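Local coordinates for insecticidal crystal protein Cry7Cal (Bacillus thuringiensis, PDB 5ZI1) that is an insecticidal crystal toxin active against locusts, thought to act by binding receptors and inserting its helical domain into gut-cell membranes, at residues G85-L90 against T120-F124; T223-D228 against L249-I253; Y422-Y428 against H454-P459. All coordinates share one frame; numbering follows the deposited sequence.

Contact 1: residues G85-L90 against T120-F124; sequences GLRNAL and TENLF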
loop_
_atom_site.group_PDB
_atom_site.type_symbol
_atom_site.label_atom_id
_atom_site.label_comp_id
_atom_site.label_asym_id
_atom_site.label_seq_id
_atom_site.Cartn_x
_atom_site.Cartn_y
_atom_site.Cartn_z
ATOM N N GLY A 85 22.928 12.846 13.194
ATOM C CA GLY A 85 23.474 13.910 12.368
ATOM C C GLY A 85 22.479 14.383 11.324
ATOM O O GLY A 85 22.314 15.585 11.100
ATOM N N LEU A 86 21.782 13.440 10.691
ATOM C CA LEU A 86 20.757 13.819 9.737
ATOM C C LEU A 86 19.654 14.623 10.402
ATOM O O LEU A 86 19.171 15.603 9.826
ATOM C CB LEU A 86 20.193 12.577 9.053
ATOM C CG LEU A 86 21.130 12.072 7.956
ATOM C CD1 LEU A 86 20.687 10.697 7.491
ATOM C CD2 LEU A 86 21.180 13.092 6.781
ATOM N N ARG A 87 19.253 14.247 11.623
ATOM C CA ARG A 87 18.232 15.040 12.306
ATOM C C ARG A 87 18.703 16.473 12.509
ATOM O O ARG A 87 17.991 17.429 12.174
ATOM C CB ARG A 87 17.848 14.428 13.652
ATOM C CG ARG A 87 17.014 15.410 14.443
ATOM C CD ARG A 87 16.620 14.912 15.811
ATOM N NE ARG A 87 17.757 14.721 16.697
ATOM C CZ ARG A 87 18.442 15.706 17.262
ATOM N NH1 ARG A 87 19.455 15.415 18.065
ATOM N NH2 ARG A 87 18.121 16.973 17.014
ATOM N N ASN A 88 19.911 16.647 13.051
ATOM C CA ASN A 88 20.397 18.002 13.284
ATOM C C ASN A 88 20.610 18.767 11.978
ATOM O O ASN A 88 20.494 19.998 11.964
ATOM C CB ASN A 88 21.676 17.974 14.128
ATOM C CG ASN A 88 21.373 17.781 15.621
ATOM O OD1 ASN A 88 20.908 18.710 16.303
ATOM N ND2 ASN A 88 21.599 16.565 16.125
ATOM N N ALA A 89 20.900 18.073 10.871
ATOM C CA ALA A 89 21.129 18.829 9.646
ATOM C C ALA A 89 19.804 19.266 9.045
ATOM O O ALA A 89 19.670 20.409 8.592
ATOM C CB ALA A 89 21.965 18.018 8.642
ATOM N N LEU A 90 18.809 18.385 9.057
ATOM C CA LEU A 90 17.475 18.807 8.644
ATOM C C LEU A 90 16.955 19.940 9.520
ATOM O O LEU A 90 16.406 20.924 9.009
ATOM C CB LEU A 90 16.516 17.626 8.670
ATOM C CG LEU A 90 16.785 16.614 7.562
ATOM C CD1 LEU A 90 16.019 15.329 7.837
ATOM C CD2 LEU A 90 16.393 17.206 6.211
ATOM N N THR A 120 23.488 19.450 3.776
ATOM C CA THR A 120 22.588 18.404 4.280
ATOM C C THR A 120 22.424 17.296 3.250
ATOM O O THR A 120 22.369 16.113 3.601
ATOM C CB THR A 120 21.216 18.979 4.661
ATOM O OG1 THR A 120 21.359 19.906 5.742
ATOM C CG2 THR A 120 20.278 17.876 5.113
ATOM N N GLU A 121 22.375 17.664 1.967
ATOM C CA GLU A 121 22.218 16.662 0.920
ATOM C C GLU A 121 23.463 15.793 0.804
ATOM O O GLU A 121 23.359 14.595 0.511
ATOM C CB GLU A 121 21.881 17.359 -0.406
ATOM C CG GLU A 121 21.285 16.431 -1.463
ATOM C CD GLU A 121 22.342 15.606 -2.208
ATOM O OE1 GLU A 121 23.471 16.123 -2.391
ATOM O OE2 GLU A 121 22.043 14.446 -2.601
ATOM N N ASN A 122 24.647 16.373 1.048
ATOM C CA ASN A 122 25.858 15.572 1.106
ATOM C C ASN A 122 25.827 14.600 2.282
ATOM O O ASN A 122 26.310 13.469 2.152
ATOM C CB ASN A 122 27.090 16.482 1.166
ATOM C CG ASN A 122 27.478 17.068 -0.221
ATOM O OD1 ASN A 122 27.075 16.557 -1.269
ATOM N ND2 ASN A 122 28.262 18.135 -0.210
ATOM N N LEU A 123 25.236 14.989 3.422
ATOM C CA LEU A 123 25.133 14.043 4.528
ATOM C C LEU A 123 24.358 12.803 4.109
ATOM O O LEU A 123 24.747 11.678 4.438
ATOM C CB LEU A 123 24.488 14.685 5.760
ATOM C CG LEU A 123 24.597 13.826 7.043
ATOM C CD1 LEU A 123 26.033 13.346 7.219
ATOM C CD2 LEU A 123 24.165 14.574 8.294
ATOM N N PHE A 124 23.271 12.979 3.364
ATOM C CA PHE A 124 22.542 11.811 2.880
ATOM C C PHE A 124 23.437 10.936 2.006
ATOM O O PHE A 124 23.511 9.720 2.203
ATOM C CB PHE A 124 21.273 12.248 2.133
ATOM C CG PHE A 124 20.095 12.560 3.048
ATOM C CD1 PHE A 124 19.292 11.547 3.545
ATOM C CD2 PHE A 124 19.802 13.867 3.403
ATOM C CE1 PHE A 124 18.211 11.831 4.381
ATOM C CE2 PHE A 124 18.727 14.167 4.226
ATOM C CZ PHE A 124 17.931 13.148 4.722
#
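Leu86 drives its CD2 methyl onto one face of the Phe124 ring, 3.6 Å from the ring centroid and only 8° off the ring normal, a well-centred CH-pi contact. The same methyl also lies 3.5 Å from Leu123 CG, so it fills the angle between two neighbouring side chains of the facing helix. Leu90 adds CD1 at the ring edge, 4.3 Å from Phe124 CZ. Toward the other end, with CG opposite the backbone N (chi1 -169°), the Leu123 side chain extends across the gap, and its CD2 methyl lies 3.5 Å from Gly85 C. Ala89 CB meets Thr120 OG1 at 3.5 Å; that hydroxyl is hydrogen-bonded within its own helix to Arg116 O, leaving the meeting with Ala89 as packing alone. Further out, His151 lies with its ring nearly parallel to that of Phe124, while Leu150 and Leu154 of helix 141-165 back Phe124 and Thr120. The helices run antiparallel at 160° with their local axes 9.8 Å apart, neighbours in the helical bundle of the N-terminal endotoxin domain. With no hydrogen bond across it, this interface depends on the fit of methyls to ring and backbone.

Contact 2: residues T223-D228 against L249-I253; sequences TIMVLD and LTRQI
Arg251 takes hold of Asp228 side-on, offering NE to one carboxylate oxygen and NH2 to the other. The bond from Arg251 NE to Asp228 OD1 measures 2.8 Å, and that from Arg251 NH2 to Asp228 OD2 is equally short, 2.8 Å. Both are nearly straight, at 169° and 172°. OD2 accepts through its syn lone pair; OD1 is also met on the syn side, with NE somewhat out of the carboxylate plane. Since carboxylate and guanidinium planes differ by only 16°, the pair forms an almost flat bidentate salt bridge. NH2 has a second acceptor in His430 NE2, so the arginine also ties the aspartate to strand 430-437. Two bonds on one rigid group fix the rotation of the carboxylate.

Apolar groups flank the ion pair on part of its surface. Thr223 lays CG2 over one face of the guanidinium, 3.6 Å from Arg251 NE; its CG2 stands anti to the backbone N while OG1 turns back to Arg219 O in the preceding helical turn. Leu249 CD1 packs 3.7 Å from Asp228 CG. Alongside, Ile253 CD1 meets Ile224 CG1 at 4.2 Å, the two side chains crossing at about a right angle. In the backbone, Asp228 N donates to Thr223 O at 2.8 Å, the bond of a wider pi-type turn near the end of helix 208-227. This largely buried ion pair joins the helical domain to the central, beta-rich domain; with Asp228 buried, the facing charges probably offset each other.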
loop_
_atom_site.group_PDB
_atom_site.type_symbol
_atom_site.label_atom_id
_atom_site.label_comp_id
_atom_site.label_asym_id
_atom_site.label_seq_id
_atom_site.Cartn_x
_atom_site.Cartn_y
_atom_site.Cartn_z
ATOM N N THR A 223 4.981 -3.842 3.833
ATOM C CA THR A 223 4.156 -3.045 2.937
ATOM C C THR A 223 3.936 -1.658 3.521
ATOM O O THR A 223 4.143 -0.639 2.838
ATOM C CB THR A 223 2.833 -3.772 2.699
ATOM O OG1 THR A 223 3.103 -4.995 1.996
ATOM C CG2 THR A 223 1.855 -2.926 1.888
ATOM N N ILE A 224 3.563 -1.607 4.807
ATOM C CA ILE A 224 3.318 -0.347 5.499
ATOM C C ILE A 224 4.617 0.412 5.737
ATOM O O ILE A 224 4.668 1.632 5.602
ATOM C CB ILE A 224 2.594 -0.617 6.831
ATOM C CG1 ILE A 224 1.193 -1.178 6.593
ATOM C CG2 ILE A 224 2.560 0.642 7.696
ATOM C CD1 ILE A 224 0.463 -1.521 7.881
ATOM N N MET A 225 5.663 -0.277 6.170
ATOM C CA MET A 225 6.900 0.419 6.512
ATOM C C MET A 225 7.695 0.827 5.276
ATOM O O MET A 225 8.284 1.914 5.258
ATOM C CB MET A 225 7.763 -0.440 7.428
ATOM C CG MET A 225 7.314 -0.403 8.896
ATOM S SD MET A 225 8.474 -1.258 10.000
ATOM C CE MET A 225 7.824 -2.925 9.893
ATOM N N VAL A 226 7.713 -0.010 4.234
ATOM C CA VAL A 226 8.592 0.248 3.102
ATOM C C VAL A 226 7.845 0.460 1.787
ATOM O O VAL A 226 8.003 1.509 1.163
ATOM C CB VAL A 226 9.628 -0.873 2.962
ATOM C CG1 VAL A 226 10.520 -0.618 1.719
ATOM C CG2 VAL A 226 10.456 -0.941 4.220
ATOM N N LEU A 227 7.042 -0.520 1.348
ATOM C CA LEU A 227 6.521 -0.467 -0.020
ATOM C C LEU A 227 5.637 0.756 -0.250
ATOM O O LEU A 227 5.676 1.366 -1.332
ATOM C CB LEU A 227 5.737 -1.730 -0.363
ATOM C CG LEU A 227 6.422 -3.067 -0.186
ATOM C CD1 LEU A 227 5.530 -4.196 -0.744
ATOM C CD2 LEU A 227 7.815 -3.031 -0.839
ATOM N N ASP A 228 4.830 1.124 0.753
ATOM C CA ASP A 228 3.928 2.259 0.607
ATOM C C ASP A 228 4.681 3.567 0.396
ATOM O O ASP A 228 4.082 4.548 -0.046
ATOM C CB ASP A 228 3.002 2.362 1.834
ATOM C CG ASP A 228 1.948 1.249 1.875
ATOM O OD1 ASP A 228 1.736 0.570 0.840
ATOM O OD2 ASP A 228 1.304 1.053 2.941
ATOM N N LEU A 249 -3.168 3.957 -2.771
ATOM C CA LEU A 249 -2.526 2.660 -2.576
ATOM C C LEU A 249 -3.591 1.573 -2.686
ATOM O O LEU A 249 -4.392 1.394 -1.765
ATOM C CB LEU A 249 -1.865 2.585 -1.202
ATOM C CG LEU A 249 -0.880 3.667 -0.811
ATOM C CD1 LEU A 249 -0.630 3.625 0.695
ATOM C CD2 LEU A 249 0.428 3.496 -1.604
ATOM N N THR A 250 -3.582 0.821 -3.773
ATOM C CA THR A 250 -4.622 -0.166 -4.023
ATOM C C THR A 250 -4.280 -1.557 -3.514
ATOM O O THR A 250 -5.053 -2.487 -3.752
ATOM C CB THR A 250 -4.895 -0.252 -5.520
ATOM O OG1 THR A 250 -3.691 -0.646 -6.183
ATOM C CG2 THR A 250 -5.359 1.091 -6.060
ATOM N N ARG A 251 -3.131 -1.737 -2.878
ATOM C CA ARG A 251 -2.709 -3.071 -2.478
ATOM C C ARG A 251 -3.545 -3.569 -1.298
ATOM O O ARG A 251 -3.950 -2.793 -0.429
ATOM C CB ARG A 251 -1.222 -3.077 -2.121
ATOM C CG ARG A 251 -0.850 -2.616 -0.718
ATOM C CD ARG A 251 -1.161 -1.159 -0.492
ATOM N NE ARG A 251 -0.806 -0.667 0.844
ATOM C CZ ARG A 251 -1.527 -0.852 1.953
ATOM N NH1 ARG A 251 -2.655 -1.560 1.929
ATOM N NH2 ARG A 251 -1.100 -0.336 3.097
ATOM N N GLN A 252 -3.802 -4.871 -1.273
ATOM C CA GLN A 252 -4.563 -5.513 -0.208
ATOM C C GLN A 252 -3.618 -6.300 0.692
ATOM O O GLN A 252 -2.824 -7.108 0.203
ATOM C CB GLN A 252 -5.624 -6.443 -0.810
ATOM C CG GLN A 252 -6.485 -7.240 0.200
ATOM C CD GLN A 252 -7.550 -8.067 -0.518
ATOM O OE1 GLN A 252 -8.734 -7.735 -0.485
ATOM N NE2 GLN A 252 -7.122 -9.126 -1.196
ATOM N N ILE A 253 -3.714 -6.089 2.004
ATOM C CA ILE A 253 -2.914 -6.853 2.949
ATOM C C ILE A 253 -3.816 -7.583 3.936
ATOM O O ILE A 253 -4.979 -7.215 4.153
ATOM C CB ILE A 253 -1.908 -5.973 3.691
ATOM C CG1 ILE A 253 -2.611 -4.823 4.381
ATOM C CG2 ILE A 253 -0.806 -5.488 2.718
ATOM C CD1 ILE A 253 -1.619 -3.772 4.871
#

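Contact 3: residues Y422-Y428 against H454-P459; sequences YGDLEEY and HVSVRP
Leu425 pushes its CD2 methyl into the turn at His454-Val457, where it lies 3.5 Å from Val455 CB and 3.4 Å from Ser456 N. The same methyl meets the His454 ring obliquely, with CE1 3.8 Å away. Val455 occupies the middle of the packed region and divides its branches: CG1, anti to the backbone N (chi1 173°), reaches Gly423 O, whereas CG2 rests 3.5 Å from Tyr428 CE2, its side chain crossing the tyrosine at about a right angle. Tyr428 is itself held at the hydroxyl, which accepts from Gly423 N at 3.0 Å and is also bonded to Asp353 OD2.

The segment 454-459 leaves strand 448-454 through a type I beta turn, closed by Val457 N bonding to His454 O, while 422-428 leads into strand 430-437, the antiparallel neighbour of that strand in the central endotoxin domain. The contact thus gathers two loops at one end of a strand pair. Within the turn, His454 ND1 and Ser456 OG share a hydrogen bond of 2.7 Å.

Beyond Val455 the packing slackens. A water donates to both Gly423 O and Val455 O, bridging the backbones where no direct hydrogen bond crosses. Arg458, bent at chi2 and chi3, curls back and gives NH2 to Val455 O, in the carbonyl plane, with an N-H...O angle of 153°. Its other terminal nitrogen, NH1, approaches Tyr422 CE2 to 3.6 Å, the ring and guanidinium planes 77° apart, and Tyr422 OH comes only within 4.1 Å of Pro459 CG.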
loop_
_atom_site.group_PDB
_atom_site.type_symbol
_atom_site.label_atom_id
_atom_site.label_comp_id
_atom_site.label_asym_id
_atom_site.label_seq_id
_atom_site.Cartn_x
_atom_site.Cartn_y
_atom_site.Cartn_z
ATOM N N TYR A 422 -15.780 9.655 8.258
ATOM C CA TYR A 422 -15.568 8.757 7.129
ATOM C C TYR A 422 -14.457 9.261 6.215
ATOM O O TYR A 422 -14.506 10.396 5.730
ATOM C CB TYR A 422 -16.879 8.645 6.344
ATOM C CG TYR A 422 -16.885 7.745 5.133
ATOM C CD1 TYR A 422 -17.165 6.391 5.256
ATOM C CD2 TYR A 422 -16.667 8.259 3.854
ATOM C CE1 TYR A 422 -17.205 5.563 4.139
ATOM C CE2 TYR A 422 -16.708 7.439 2.728
ATOM C CZ TYR A 422 -16.976 6.094 2.878
ATOM O OH TYR A 422 -17.017 5.271 1.776
ATOM N N GLY A 423 -13.464 8.404 5.968
ATOM C CA GLY A 423 -12.412 8.707 5.026
ATOM C C GLY A 423 -11.183 9.353 5.621
ATOM O O GLY A 423 -10.184 9.494 4.917
ATOM N N ASP A 424 -11.213 9.715 6.898
ATOM C CA ASP A 424 -10.104 10.405 7.555
ATOM C C ASP A 424 -8.989 9.407 7.870
ATOM O O ASP A 424 -9.080 8.631 8.827
ATOM C CB ASP A 424 -10.612 11.101 8.816
ATOM C CG ASP A 424 -9.548 11.949 9.494
ATOM O OD1 ASP A 424 -8.451 12.130 8.909
ATOM O OD2 ASP A 424 -9.817 12.446 10.609
ATOM N N LEU A 425 -7.910 9.436 7.078
ATOM C CA LEU A 425 -6.753 8.586 7.372
ATOM C C LEU A 425 -6.019 8.992 8.629
ATOM O O LEU A 425 -5.351 8.150 9.229
ATOM C CB LEU A 425 -5.741 8.571 6.233
ATOM C CG LEU A 425 -6.418 8.225 4.931
ATOM C CD1 LEU A 425 -6.380 9.433 3.973
ATOM C CD2 LEU A 425 -5.803 6.947 4.375
ATOM N N GLU A 426 -6.108 10.253 9.037
ATOM C CA GLU A 426 -5.600 10.622 10.349
ATOM C C GLU A 426 -6.245 9.785 11.443
ATOM O O GLU A 426 -5.663 9.643 12.523
ATOM C CB GLU A 426 -5.848 12.107 10.599
ATOM C CG GLU A 426 -4.689 12.832 11.234
ATOM C CD GLU A 426 -4.625 14.288 10.791
ATOM O OE1 GLU A 426 -5.680 14.820 10.383
ATOM O OE2 GLU A 426 -3.517 14.885 10.810
ATOM N N GLU A 427 -7.421 9.211 11.180
ATOM C CA GLU A 427 -8.108 8.381 12.165
ATOM C C GLU A 427 -7.907 6.890 11.923
ATOM O O GLU A 427 -7.555 6.167 12.850
ATOM C CB GLU A 427 -9.608 8.713 12.188
ATOM C CG GLU A 427 -9.916 9.973 12.966
ATOM C CD GLU A 427 -11.402 10.278 13.019
ATOM O OE1 GLU A 427 -11.906 10.935 12.086
ATOM O OE2 GLU A 427 -12.067 9.840 13.986
ATOM N N TYR A 428 -8.137 6.412 10.701
ATOM C CA TYR A 428 -7.966 5.002 10.382
ATOM C C TYR A 428 -7.419 4.883 8.968
ATOM O O TYR A 428 -7.835 5.623 8.071
ATOM C CB TYR A 428 -9.277 4.213 10.525
ATOM C CG TYR A 428 -10.387 4.581 9.554
ATOM C CD1 TYR A 428 -11.185 5.701 9.763
ATOM C CD2 TYR A 428 -10.658 3.783 8.456
ATOM C CE1 TYR A 428 -12.212 6.033 8.877
ATOM C CE2 TYR A 428 -11.663 4.104 7.566
ATOM C CZ TYR A 428 -12.446 5.228 7.777
ATOM O OH TYR A 428 -13.456 5.535 6.877
ATOM N N HIS A 454 -6.382 0.132 1.707
ATOM C CA HIS A 454 -5.949 1.415 2.254
ATOM C C HIS A 454 -6.992 2.497 2.004
ATOM O O HIS A 454 -7.606 2.549 0.934
ATOM C CB HIS A 454 -4.622 1.809 1.601
ATOM C CG HIS A 454 -3.870 2.880 2.323
ATOM N ND1 HIS A 454 -3.870 4.195 1.913
ATOM C CD2 HIS A 454 -3.063 2.823 3.408
ATOM C CE1 HIS A 454 -3.114 4.911 2.725
ATOM N NE2 HIS A 454 -2.605 4.100 3.639
ATOM N N VAL A 455 -7.191 3.376 2.991
ATOM C CA VAL A 455 -8.280 4.350 2.896
ATOM C C VAL A 455 -7.979 5.487 1.918
ATOM O O VAL A 455 -8.889 6.257 1.572
ATOM C CB VAL A 455 -8.636 4.824 4.327
ATOM C CG1 VAL A 455 -9.652 5.964 4.342
ATOM C CG2 VAL A 455 -9.208 3.655 5.113
ATOM N N SER A 456 -6.743 5.583 1.403
ATOM C CA SER A 456 -6.478 6.568 0.360
ATOM C C SER A 456 -7.237 6.256 -0.919
ATOM O O SER A 456 -7.477 7.161 -1.729
ATOM C CB SER A 456 -4.980 6.643 0.056
ATOM O OG SER A 456 -4.494 5.387 -0.375
ATOM N N VAL A 457 -7.611 4.997 -1.137
ATOM C CA VAL A 457 -8.450 4.683 -2.285
ATOM C C VAL A 457 -9.842 5.244 -2.048
ATOM O O VAL A 457 -10.464 4.984 -1.009
ATOM C CB VAL A 457 -8.520 3.173 -2.513
ATOM C CG1 VAL A 457 -9.226 2.895 -3.845
ATOM C CG2 VAL A 457 -7.137 2.579 -2.439
ATOM N N ARG A 458 -10.337 5.989 -3.004
ATOM C CA ARG A 458 -11.610 6.639 -2.889
ATOM C C ARG A 458 -12.626 5.950 -3.793
ATOM O O ARG A 458 -12.261 5.396 -4.832
ATOM C CB ARG A 458 -11.470 8.122 -3.238
ATOM C CG ARG A 458 -10.404 8.847 -2.384
ATOM C CD ARG A 458 -10.543 8.477 -0.893
ATOM N NE ARG A 458 -11.926 8.687 -0.446
ATOM C CZ ARG A 458 -12.516 8.057 0.573
ATOM N NH1 ARG A 458 -13.789 8.330 0.867
ATOM N NH2 ARG A 458 -11.845 7.163 1.298
ATOM N N PRO A 459 -13.895 5.877 -3.384
ATOM C CA PRO A 459 -14.868 5.083 -4.149
ATOM C C PRO A 459 -15.456 5.784 -5.363
ATOM O O PRO A 459 -16.170 5.131 -6.130
ATOM C CB PRO A 459 -15.948 4.759 -3.111
ATOM C CG PRO A 459 -15.833 5.815 -2.069
ATOM C CD PRO A 459 -14.365 6.176 -2.019
HETATM O O HOH W 1 -9.060 9.425 2.373
#

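Overall arrangement
The three contacts follow one another along the chain, each closing before the next opens. Contact 1 joins helices 73-101 and 107-127 within the N-terminal helical domain, and its centre lies about 27 Å from that of contact 2, with no touch between them. Contact 2, near the centre of the chain, links helix 208-227 of the same domain to strand 252-254 of the following one. That strand pairs with 448-454, which runs into contact 3, about 14 Å from contact 2 between centres. These two touch: Leu249 N probably bonds to Ser456 OG at 3.1 Å. The small sheet 252-254/448-454/430-437 thus has a strand in contact 2 and leads into contact 3, placing both near the junction of the helical and central domains.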